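Local atomic coordinates of periplasmic solute binding protein (Pectobacterium atrosepticum, PDB entry 4RY1), a protein that probably binds a sugar in the periplasm and delivers it to an ABC-type transporter, as a member of the bacterial solute-binding protein 1 family. Residues L89-L99 with L108-T116; A180-E190 with V362-L373. All blocks are in the same frame, centred on the assembly; numbering follows the deposited sequence.

In the fold
Interaction 1 is a buried contact made by apolar side chains between the segment 89-99, with its short helix, and strand 107-123 of the large mixed sheet; its segments lie close in sequence. Interaction 2 is only partly buried and draws together distant parts of the chain: the end of helix 169-183 with strand 188-189, and the loop that leads into helix 371-385. Leucines, with a phenylalanine, a proline, an alanine and a methionine, carry the first without a single hydrogen bond between the segments, whereas the second mixes valine and isoleucine packing with carboxylates, a serine and a water. The two share no elements; their centres lie 22 Å apart and their nearest atoms about 8 Å.

Interaction 1: L89-L99 with L108-T116; sequences LGLGDFPPNAL and LQGLPISMT
Leu-111 meets four side chains of 89-99 with its two methyl groups. Its CG stands anti to the backbone N (chi1 -177°), which carries CD1 over the ring of Phe-94, 3.9 Å from the centroid and almost exactly on the ring normal: a CH-pi contact. CD1 also packs against Leu-91 CD2 at 3.9 Å and Leu-99 CD2 at 3.7 Å, Leu-99 lying beside Leu-111 and pointing the same way. CD2 of Leu-111 turns to Phe-94 CZ and to Leu-89 CD2. Leu-108 CD2 meets Leu-91 CD1 tip to tip at 3.8 Å, while its CD1 lies 3.4 Å from the carbonyl O of Leu-99. CG of Pro-112 rests on the carbonyl O of Ala-98 at 3.5 Å, and the CB of Ala-98 touches Met-115 SD at 3.9 Å. No hydrogen bond joins the segments, and the buried carbonyl O of Pro-112 has no polar partner. Met-306 and Leu-310 of helix 299-310 add to the apolar surroundings of Leu-111. Upstream, Gly-90 closes helix 86-89 in a Schellman motif. Two short helices and the 3-10 turn and loop between them thus cover strand 107-123, consistent with the alpha/beta fold of periplasmic binding proteins.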
loop_
_atom_site.group_PDB
_atom_site.type_symbol
_atom_site.label_atom_id
_atom_site.label_comp_id
_atom_site.label_asym_id
_atom_site.label_seq_id
_atom_site.Cartn_x
_atom_site.Cartn_y
_atom_site.Cartn_z
ATOM N N LEU A 89 -13.679 -5.378 -21.044
ATOM C CA LEU A 89 -12.507 -5.133 -20.192
ATOM C C LEU A 89 -11.209 -5.774 -20.703
ATOM O O LEU A 89 -10.124 -5.390 -20.303
ATOM C CB LEU A 89 -12.775 -5.598 -18.759
ATOM C CG LEU A 89 -13.880 -4.834 -18.020
ATOM C CD1 LEU A 89 -14.275 -5.565 -16.749
ATOM C CD2 LEU A 89 -13.422 -3.406 -17.745
ATOM N N GLY A 90 -11.315 -6.755 -21.581
ATOM C CA GLY A 90 -10.123 -7.470 -22.012
ATOM C C GLY A 90 -9.424 -8.162 -20.863
ATOM O O GLY A 90 -8.220 -8.038 -20.695
ATOM N N LEU A 91 -10.199 -8.895 -20.061
ATOM C CA LEU A 91 -9.655 -9.506 -18.843
ATOM C C LEU A 91 -8.473 -10.448 -19.123
ATOM O O LEU A 91 -7.589 -10.590 -18.287
ATOM C CB LEU A 91 -10.744 -10.218 -18.042
ATOM C CG LEU A 91 -11.800 -9.291 -17.416
ATOM C CD1 LEU A 91 -12.786 -10.096 -16.593
ATOM C CD2 LEU A 91 -11.175 -8.205 -16.545
ATOM N N GLY A 92 -8.460 -11.059 -20.311
ATOM C CA GLY A 92 -7.368 -11.945 -20.755
ATOM C C GLY A 92 -6.011 -11.273 -20.865
ATOM O O GLY A 92 -4.991 -11.948 -20.877
ATOM N N ASP A 93 -5.994 -9.942 -20.931
ATOM C CA ASP A 93 -4.725 -9.187 -20.933
ATOM C C ASP A 93 -4.037 -9.097 -19.579
ATOM O O ASP A 93 -2.827 -8.838 -19.511
ATOM C CB ASP A 93 -4.926 -7.747 -21.404
ATOM C CG ASP A 93 -5.254 -7.635 -22.875
ATOM O OD1 ASP A 93 -5.016 -8.592 -23.647
ATOM O OD2 ASP A 93 -5.759 -6.557 -23.257
ATOM N N PHE A 94 -4.809 -9.282 -18.507
ATOM C CA PHE A 94 -4.325 -9.056 -17.148
ATOM C C PHE A 94 -3.747 -10.324 -16.545
ATOM O O PHE A 94 -4.211 -11.419 -16.844
ATOM C CB PHE A 94 -5.428 -8.477 -16.257
ATOM C CG PHE A 94 -5.834 -7.092 -16.656
ATOM C CD1 PHE A 94 -6.760 -6.908 -17.655
ATOM C CD2 PHE A 94 -5.264 -5.970 -16.068
ATOM C CE1 PHE A 94 -7.133 -5.654 -18.064
ATOM C CE2 PHE A 94 -5.643 -4.697 -16.486
ATOM C CZ PHE A 94 -6.582 -4.541 -17.465
ATOM N N PRO A 95 -2.737 -10.180 -15.698
ATOM C CA PRO A 95 -2.146 -11.378 -15.124
ATOM C C PRO A 95 -3.198 -12.150 -14.320
ATOM O O PRO A 95 -3.913 -11.550 -13.517
ATOM C CB PRO A 95 -1.050 -10.823 -14.221
ATOM C CG PRO A 95 -0.720 -9.488 -14.802
ATOM C CD PRO A 95 -2.029 -8.956 -15.287
ATOM N N PRO A 96 -3.335 -13.457 -14.560
ATOM C CA PRO A 96 -4.347 -14.204 -13.805
ATOM C C PRO A 96 -4.231 -14.064 -12.298
ATOM O O PRO A 96 -5.249 -13.996 -11.594
ATOM C CB PRO A 96 -4.080 -15.648 -14.210
ATOM C CG PRO A 96 -3.513 -15.551 -15.579
ATOM C CD PRO A 96 -2.736 -14.271 -15.635
ATOM N N ASN A 97 -3.002 -14.051 -11.800
ATOM C CA ASN A 97 -2.782 -13.880 -10.365
ATOM C C ASN A 97 -3.351 -12.548 -9.853
ATOM O O ASN A 97 -3.870 -12.483 -8.745
ATOM C CB ASN A 97 -1.287 -13.998 -10.003
ATOM C CG ASN A 97 -0.775 -15.428 -10.074
ATOM O OD1 ASN A 97 -1.552 -16.374 -10.249
ATOM N ND2 ASN A 97 0.544 -15.594 -9.924
ATOM N N ALA A 98 -3.256 -11.496 -10.669
ATOM C CA ALA A 98 -3.784 -10.191 -10.295
ATOM C C ALA A 98 -5.317 -10.238 -10.173
ATOM O O ALA A 98 -5.897 -9.761 -9.190
ATOM C CB ALA A 98 -3.353 -9.136 -11.306
ATOM N N LEU A 99 -5.969 -10.851 -11.154
ATOM C CA LEU A 99 -7.434 -10.992 -11.111
ATOM C C LEU A 99 -7.922 -11.838 -9.941
ATOM O O LEU A 99 -8.945 -11.535 -9.328
ATOM C CB LEU A 99 -7.969 -11.576 -12.417
ATOM C CG LEU A 99 -7.651 -10.748 -13.657
ATOM C CD1 LEU A 99 -8.353 -11.348 -14.864
ATOM C CD2 LEU A 99 -8.081 -9.295 -13.449
ATOM N N LEU A 108 -15.836 -11.457 -9.905
ATOM C CA LEU A 108 -14.719 -10.502 -9.908
ATOM C C LEU A 108 -15.182 -9.135 -9.418
ATOM O O LEU A 108 -15.989 -8.482 -10.067
ATOM C CB LEU A 108 -14.100 -10.421 -11.298
ATOM C CG LEU A 108 -12.885 -9.497 -11.430
ATOM C CD1 LEU A 108 -11.751 -9.916 -10.514
ATOM C CD2 LEU A 108 -12.407 -9.461 -12.869
ATOM N N GLN A 109 -14.680 -8.709 -8.266
ATOM C CA GLN A 109 -15.204 -7.529 -7.579
ATOM C C GLN A 109 -14.613 -6.209 -8.063
ATOM O O GLN A 109 -15.195 -5.152 -7.837
ATOM C CB GLN A 109 -14.968 -7.652 -6.064
ATOM C CG GLN A 109 -15.625 -8.873 -5.432
ATOM C CD GLN A 109 -17.117 -8.881 -5.680
ATOM O OE1 GLN A 109 -17.669 -9.796 -6.335
ATOM N NE2 GLN A 109 -17.778 -7.869 -5.191
ATOM N N GLY A 110 -13.433 -6.275 -8.665
ATOM C CA GLY A 110 -12.716 -5.079 -9.077
ATOM C C GLY A 110 -11.565 -5.459 -9.983
ATOM O O GLY A 110 -11.131 -6.599 -9.990
ATOM N N LEU A 111 -11.096 -4.492 -10.764
ATOM C CA LEU A 111 -10.017 -4.726 -11.707
ATOM C C LEU A 111 -8.754 -4.018 -11.156
ATOM O O LEU A 111 -8.743 -2.790 -11.009
ATOM C CB LEU A 111 -10.367 -4.154 -13.067
ATOM C CG LEU A 111 -9.392 -4.371 -14.213
ATOM C CD1 LEU A 111 -8.978 -5.838 -14.359
ATOM C CD2 LEU A 111 -10.037 -3.840 -15.500
ATOM N N PRO A 112 -7.701 -4.766 -10.816
ATOM C CA PRO A 112 -6.512 -4.086 -10.342
ATOM C C PRO A 112 -5.950 -3.076 -11.315
ATOM O O PRO A 112 -5.777 -3.380 -12.490
ATOM C CB PRO A 112 -5.529 -5.230 -10.106
ATOM C CG PRO A 112 -6.424 -6.362 -9.743
ATOM C CD PRO A 112 -7.582 -6.221 -10.683
ATOM N N ILE A 113 -5.686 -1.883 -10.810
ATOM C CA ILE A 113 -5.125 -0.809 -11.642
ATOM C C ILE A 113 -3.631 -1.029 -11.855
ATOM O O ILE A 113 -3.095 -0.804 -12.952
ATOM C CB ILE A 113 -5.405 0.553 -11.018
ATOM C CG1 ILE A 113 -6.921 0.771 -10.928
ATOM C CG2 ILE A 113 -4.759 1.673 -11.826
ATOM C CD1 ILE A 113 -7.315 1.876 -9.966
ATOM N N SER A 114 -2.980 -1.436 -10.778
ATOM C CA SER A 114 -1.574 -1.816 -10.741
ATOM C C SER A 114 -1.395 -2.743 -9.555
ATOM O O SER A 114 -2.158 -2.688 -8.574
ATOM C CB SER A 114 -0.659 -0.615 -10.612
ATOM O OG SER A 114 -0.902 0.076 -9.436
ATOM N N MET A 115 -0.363 -3.576 -9.622
ATOM C CA MET A 115 0.124 -4.317 -8.480
ATOM C C MET A 115 1.198 -3.467 -7.837
ATOM O O MET A 115 1.852 -2.658 -8.510
ATOM C CB MET A 115 0.631 -5.712 -8.903
ATOM C CG MET A 115 -0.485 -6.638 -9.423
ATOM S SD MET A 115 -1.924 -7.001 -8.310
ATOM C CE MET A 115 -1.023 -7.971 -7.099
ATOM N N THR A 116 1.402 -3.671 -6.549
ATOM C CA THR A 116 2.423 -2.944 -5.797
ATOM C C THR A 116 2.979 -3.830 -4.688
ATOM O O THR A 116 2.334 -4.796 -4.259
ATOM C CB THR A 116 1.858 -1.619 -5.234
ATOM O OG1 THR A 116 2.920 -0.805 -4.738
ATOM C CG2 THR A 116 0.862 -1.831 -4.115
#

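Interaction 2: A180-E190 with V362-L373; sequences AQKYGIDMIDE and VAVSPFMENQEL
Glu-190 and Ser-365 make the direct hydrogen bond of this contact, Ser-365 OG donating to Glu-190 OE2 at 2.7 Å. OE2 is met on its anti side, 31° out of the carboxylate plane. OG also accepts from the backbone N of Phe-367 in an ST turn, so the hydroxyl is gripped twice. The carboxylate of Glu-190 stands at the edge of the Phe-367 ring, the two planes 89° apart, and its OE1 forms a salt bridge with Arg-74.

Asp-186 can be followed outward from its CB, which lies 3.5 Å from Ala-363 O and packs on Val-362 CG1 at 3.8 Å. With CG anti to the backbone N (chi1 -173°), the carboxylate is brought up against the carbonyl O of Ala-363, 3.1 Å from CG. OD1 lies 3.3 Å from that oxygen without a hydrogen bond, both being acceptors; Arg-176, in a salt bridge with OD1 and hydrogen-bonded to Ala-363 O, probably offsets their repulsion. OD2 touches Ser-365 CB at 3.8 Å and accepts from the backbone N of Ile-188, which meets it from above the carboxylate plane, in an Asx turn. A water donates to OD2 and accepts from Ser-365 N, bridging the segments.

Apolar groups fill in between. Ile-188 lays CG1 against Ser-365 CB at 3.7 Å, and Val-362 CG1 also abuts the backbone at Ile-185.

Each carboxylate pairs with an arginine and with hydroxyl, amide or water donors, which would probably keep both ionised and make the join between strand 188-189 and the turn at 365-368 directional where the apolar packing is not.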
loop_
_atom_site.group_PDB
_atom_site.type_symbol
_atom_site.label_atom_id
_atom_site.label_comp_id
_atom_site.label_asym_id
_atom_site.label_seq_id
_atom_site.Cartn_x
_atom_site.Cartn_y
_atom_site.Cartn_z
ATOM N N ALA A 180 7.410 -13.972 8.450
ATOM C CA ALA A 180 7.164 -14.901 7.331
ATOM C C ALA A 180 8.475 -15.567 6.907
ATOM O O ALA A 180 8.514 -16.765 6.620
ATOM C CB ALA A 180 6.533 -14.191 6.155
ATOM N N GLN A 181 9.540 -14.775 6.862
ATOM C CA GLN A 181 10.885 -15.293 6.578
ATOM C C GLN A 181 11.335 -16.305 7.607
ATOM O O GLN A 181 11.909 -17.342 7.273
ATOM C CB GLN A 181 11.890 -14.161 6.555
ATOM C CG GLN A 181 11.686 -13.237 5.377
ATOM C CD GLN A 181 12.654 -12.083 5.397
ATOM O OE1 GLN A 181 13.499 -11.980 6.282
ATOM N NE2 GLN A 181 12.541 -11.206 4.422
ATOM N N LYS A 182 11.065 -15.981 8.865
ATOM C CA LYS A 182 11.538 -16.809 9.994
ATOM C C LYS A 182 10.781 -18.117 10.150
ATOM O O LYS A 182 11.356 -19.176 10.400
ATOM C CB LYS A 182 11.409 -16.048 11.314
ATOM C CG LYS A 182 11.921 -16.843 12.505
ATOM C CD LYS A 182 12.389 -15.935 13.612
ATOM C CE LYS A 182 13.264 -16.708 14.584
ATOM N NZ LYS A 182 12.972 -16.315 15.980
ATOM N N TYR A 183 9.471 -18.010 10.038
ATOM C CA TYR A 183 8.557 -19.103 10.343
ATOM C C TYR A 183 7.731 -19.635 9.171
ATOM O O TYR A 183 7.108 -20.689 9.299
ATOM C CB TYR A 183 7.594 -18.670 11.438
ATOM C CG TYR A 183 8.249 -18.342 12.752
ATOM C CD1 TYR A 183 8.772 -19.358 13.554
ATOM C CD2 TYR A 183 8.324 -17.033 13.209
ATOM C CE1 TYR A 183 9.357 -19.073 14.765
ATOM C CE2 TYR A 183 8.920 -16.738 14.422
ATOM C CZ TYR A 183 9.431 -17.771 15.192
ATOM O OH TYR A 183 10.027 -17.530 16.397
ATOM N N GLY A 184 7.672 -18.904 8.059
ATOM C CA GLY A 184 6.886 -19.349 6.904
ATOM C C GLY A 184 5.387 -19.356 7.142
ATOM O O GLY A 184 4.652 -20.114 6.482
ATOM N N ILE A 185 4.921 -18.522 8.075
ATOM C CA ILE A 185 3.492 -18.366 8.338
ATOM C C ILE A 185 3.110 -16.884 8.272
ATOM O O ILE A 185 3.974 -16.005 8.412
ATOM C CB ILE A 185 3.036 -18.980 9.683
ATOM C CG1 ILE A 185 3.600 -18.232 10.892
ATOM C CG2 ILE A 185 3.454 -20.442 9.740
ATOM C CD1 ILE A 185 2.779 -18.449 12.151
ATOM N N ASP A 186 1.815 -16.639 8.061
ATOM C CA ASP A 186 1.236 -15.293 8.049
ATOM C C ASP A 186 0.741 -14.940 9.449
ATOM O O ASP A 186 0.625 -15.785 10.327
ATOM C CB ASP A 186 0.074 -15.192 7.041
ATOM C CG ASP A 186 -0.451 -13.757 6.887
ATOM O OD1 ASP A 186 0.385 -12.833 6.817
ATOM O OD2 ASP A 186 -1.684 -13.556 6.936
ATOM N N MET A 187 0.499 -13.649 9.641
ATOM C CA MET A 187 -0.081 -13.080 10.853
ATOM C C MET A 187 -1.549 -13.468 11.112
ATOM O O MET A 187 -1.976 -13.515 12.264
ATOM C CB MET A 187 0.067 -11.542 10.735
ATOM C CG MET A 187 -0.367 -10.680 11.904
ATOM S SD MET A 187 -0.169 -8.908 11.500
ATOM C CE MET A 187 1.616 -8.875 11.496
ATOM N N ILE A 188 -2.314 -13.728 10.040
ATOM C CA ILE A 188 -3.780 -13.963 10.142
ATOM C C ILE A 188 -4.125 -15.419 9.785
ATOM O O ILE A 188 -3.622 -15.949 8.797
ATOM C CB ILE A 188 -4.593 -13.045 9.191
ATOM C CG1 ILE A 188 -4.161 -11.576 9.316
ATOM C CG2 ILE A 188 -6.099 -13.232 9.385
ATOM C CD1 ILE A 188 -4.474 -10.965 10.661
ATOM N N ASP A 189 -4.985 -16.025 10.598
ATOM C CA ASP A 189 -5.645 -17.305 10.284
ATOM C C ASP A 189 -7.107 -17.009 9.986
ATOM O O ASP A 189 -7.909 -16.896 10.907
ATOM C CB ASP A 189 -5.536 -18.319 11.448
ATOM C CG ASP A 189 -6.010 -19.708 11.056
ATOM O OD1 ASP A 189 -6.907 -19.813 10.192
ATOM O OD2 ASP A 189 -5.508 -20.699 11.615
ATOM N N GLU A 190 -7.453 -16.867 8.706
ATOM C CA GLU A 190 -8.826 -16.497 8.351
ATOM C C GLU A 190 -9.864 -17.565 8.722
ATOM O O GLU A 190 -10.969 -17.238 9.159
ATOM C CB GLU A 190 -8.939 -16.123 6.883
ATOM C CG GLU A 190 -8.126 -14.875 6.562
ATOM C CD GLU A 190 -8.294 -14.393 5.136
ATOM O OE1 GLU A 190 -9.310 -14.753 4.497
ATOM O OE2 GLU A 190 -7.408 -13.637 4.664
ATOM N N VAL A 362 3.602 -17.289 1.290
ATOM C CA VAL A 362 2.858 -16.959 2.495
ATOM C C VAL A 362 1.878 -15.838 2.116
ATOM O O VAL A 362 2.284 -14.711 1.831
ATOM C CB VAL A 362 3.790 -16.510 3.637
ATOM C CG1 VAL A 362 3.009 -16.173 4.898
ATOM C CG2 VAL A 362 4.820 -17.583 3.948
ATOM N N ALA A 363 0.588 -16.161 2.135
ATOM C CA ALA A 363 -0.460 -15.230 1.724
ATOM C C ALA A 363 -0.487 -13.972 2.580
ATOM O O ALA A 363 -0.230 -14.023 3.772
ATOM C CB ALA A 363 -1.823 -15.919 1.800
ATOM N N VAL A 364 -0.837 -12.862 1.930
ATOM C CA VAL A 364 -1.114 -11.590 2.574
ATOM C C VAL A 364 -2.636 -11.528 2.745
ATOM O O VAL A 364 -3.379 -11.687 1.769
ATOM C CB VAL A 364 -0.597 -10.414 1.713
ATOM C CG1 VAL A 364 -0.948 -9.072 2.340
ATOM C CG2 VAL A 364 0.912 -10.553 1.493
ATOM N N SER A 365 -3.081 -11.328 3.980
ATOM C CA SER A 365 -4.494 -11.243 4.305
ATOM C C SER A 365 -4.938 -9.802 4.262
ATOM O O SER A 365 -4.262 -8.928 4.818
ATOM C CB SER A 365 -4.749 -11.760 5.714
ATOM O OG SER A 365 -6.116 -11.652 6.010
ATOM N N PRO A 366 -6.094 -9.532 3.641
ATOM C CA PRO A 366 -6.574 -8.151 3.719
ATOM C C PRO A 366 -6.856 -7.707 5.160
ATOM O O PRO A 366 -6.916 -6.489 5.448
ATOM C CB PRO A 366 -7.850 -8.198 2.884
ATOM C CG PRO A 366 -8.321 -9.613 2.959
ATOM C CD PRO A 366 -7.050 -10.412 2.937
ATOM N N PHE A 367 -7.066 -8.679 6.050
ATOM C CA PHE A 367 -7.404 -8.348 7.433
ATOM C C PHE A 367 -6.241 -7.779 8.229
ATOM O O PHE A 367 -6.464 -7.133 9.247
ATOM C CB PHE A 367 -8.017 -9.559 8.124
ATOM C CG PHE A 367 -9.304 -9.987 7.488
ATOM C CD1 PHE A 367 -10.452 -9.218 7.625
ATOM C CD2 PHE A 367 -9.362 -11.128 6.720
ATOM C CE1 PHE A 367 -11.627 -9.579 6.992
ATOM C CE2 PHE A 367 -10.535 -11.512 6.111
ATOM C CZ PHE A 367 -11.673 -10.737 6.245
ATOM N N MET A 368 -5.013 -7.998 7.755
ATOM C CA MET A 368 -3.840 -7.352 8.372
ATOM C C MET A 368 -3.934 -5.826 8.294
ATOM O O MET A 368 -3.369 -5.118 9.149
ATOM C CB MET A 368 -2.518 -7.900 7.804
ATOM C CG MET A 368 -1.958 -7.239 6.545
ATOM S SD MET A 368 -0.253 -7.717 6.136
ATOM C CE MET A 368 0.429 -7.413 7.751
ATOM N N GLU A 369 -4.666 -5.328 7.295
ATOM C CA GLU A 369 -4.900 -3.878 7.144
ATOM C C GLU A 369 -6.223 -3.383 7.738
ATOM O O GLU A 369 -6.602 -2.235 7.522
ATOM C CB GLU A 369 -4.793 -3.463 5.681
ATOM C CG GLU A 369 -3.503 -3.934 5.042
ATOM C CD GLU A 369 -3.011 -3.021 3.941
ATOM O OE1 GLU A 369 -3.639 -1.972 3.687
ATOM O OE2 GLU A 369 -1.979 -3.355 3.327
ATOM N N ASN A 370 -6.913 -4.231 8.504
ATOM C CA ASN A 370 -8.155 -3.819 9.171
ATOM C C ASN A 370 -7.858 -2.571 10.010
ATOM O O ASN A 370 -6.886 -2.576 10.768
ATOM C CB ASN A 370 -8.692 -4.964 10.040
ATOM C CG ASN A 370 -9.863 -4.558 10.910
ATOM O OD1 ASN A 370 -9.673 -3.942 11.952
ATOM N ND2 ASN A 370 -11.073 -4.944 10.514
ATOM N N GLN A 371 -8.672 -1.529 9.897
ATOM C CA GLN A 371 -8.322 -0.253 10.535
ATOM C C GLN A 371 -8.331 -0.373 12.068
ATOM O O GLN A 371 -7.476 0.209 12.725
ATOM C CB GLN A 371 -9.253 0.880 10.097
ATOM N N GLU A 372 -9.299 -1.098 12.635
ATOM C CA GLU A 372 -9.291 -1.324 14.095
ATOM C C GLU A 372 -8.050 -2.067 14.557
ATOM O O GLU A 372 -7.451 -1.757 15.590
ATOM C CB GLU A 372 -10.499 -2.136 14.546
ATOM C CG GLU A 372 -11.762 -1.338 14.650
ATOM C CD GLU A 372 -12.912 -2.140 15.259
ATOM O OE1 GLU A 372 -13.826 -2.505 14.505
ATOM O OE2 GLU A 372 -12.879 -2.433 16.471
ATOM N N LEU A 373 -7.671 -3.085 13.801
ATOM C CA LEU A 373 -6.463 -3.854 14.131
ATOM C C LEU A 373 -5.220 -2.944 14.091
ATOM O O LEU A 373 -4.368 -2.970 14.973
ATOM C CB LEU A 373 -6.339 -5.042 13.189
ATOM C CG LEU A 373 -5.173 -5.991 13.433
ATOM C CD1 LEU A 373 -5.583 -7.422 13.090
ATOM C CD2 LEU A 373 -3.918 -5.611 12.658
HETATM O O HOH W 1 -1.553 -10.743 6.206
#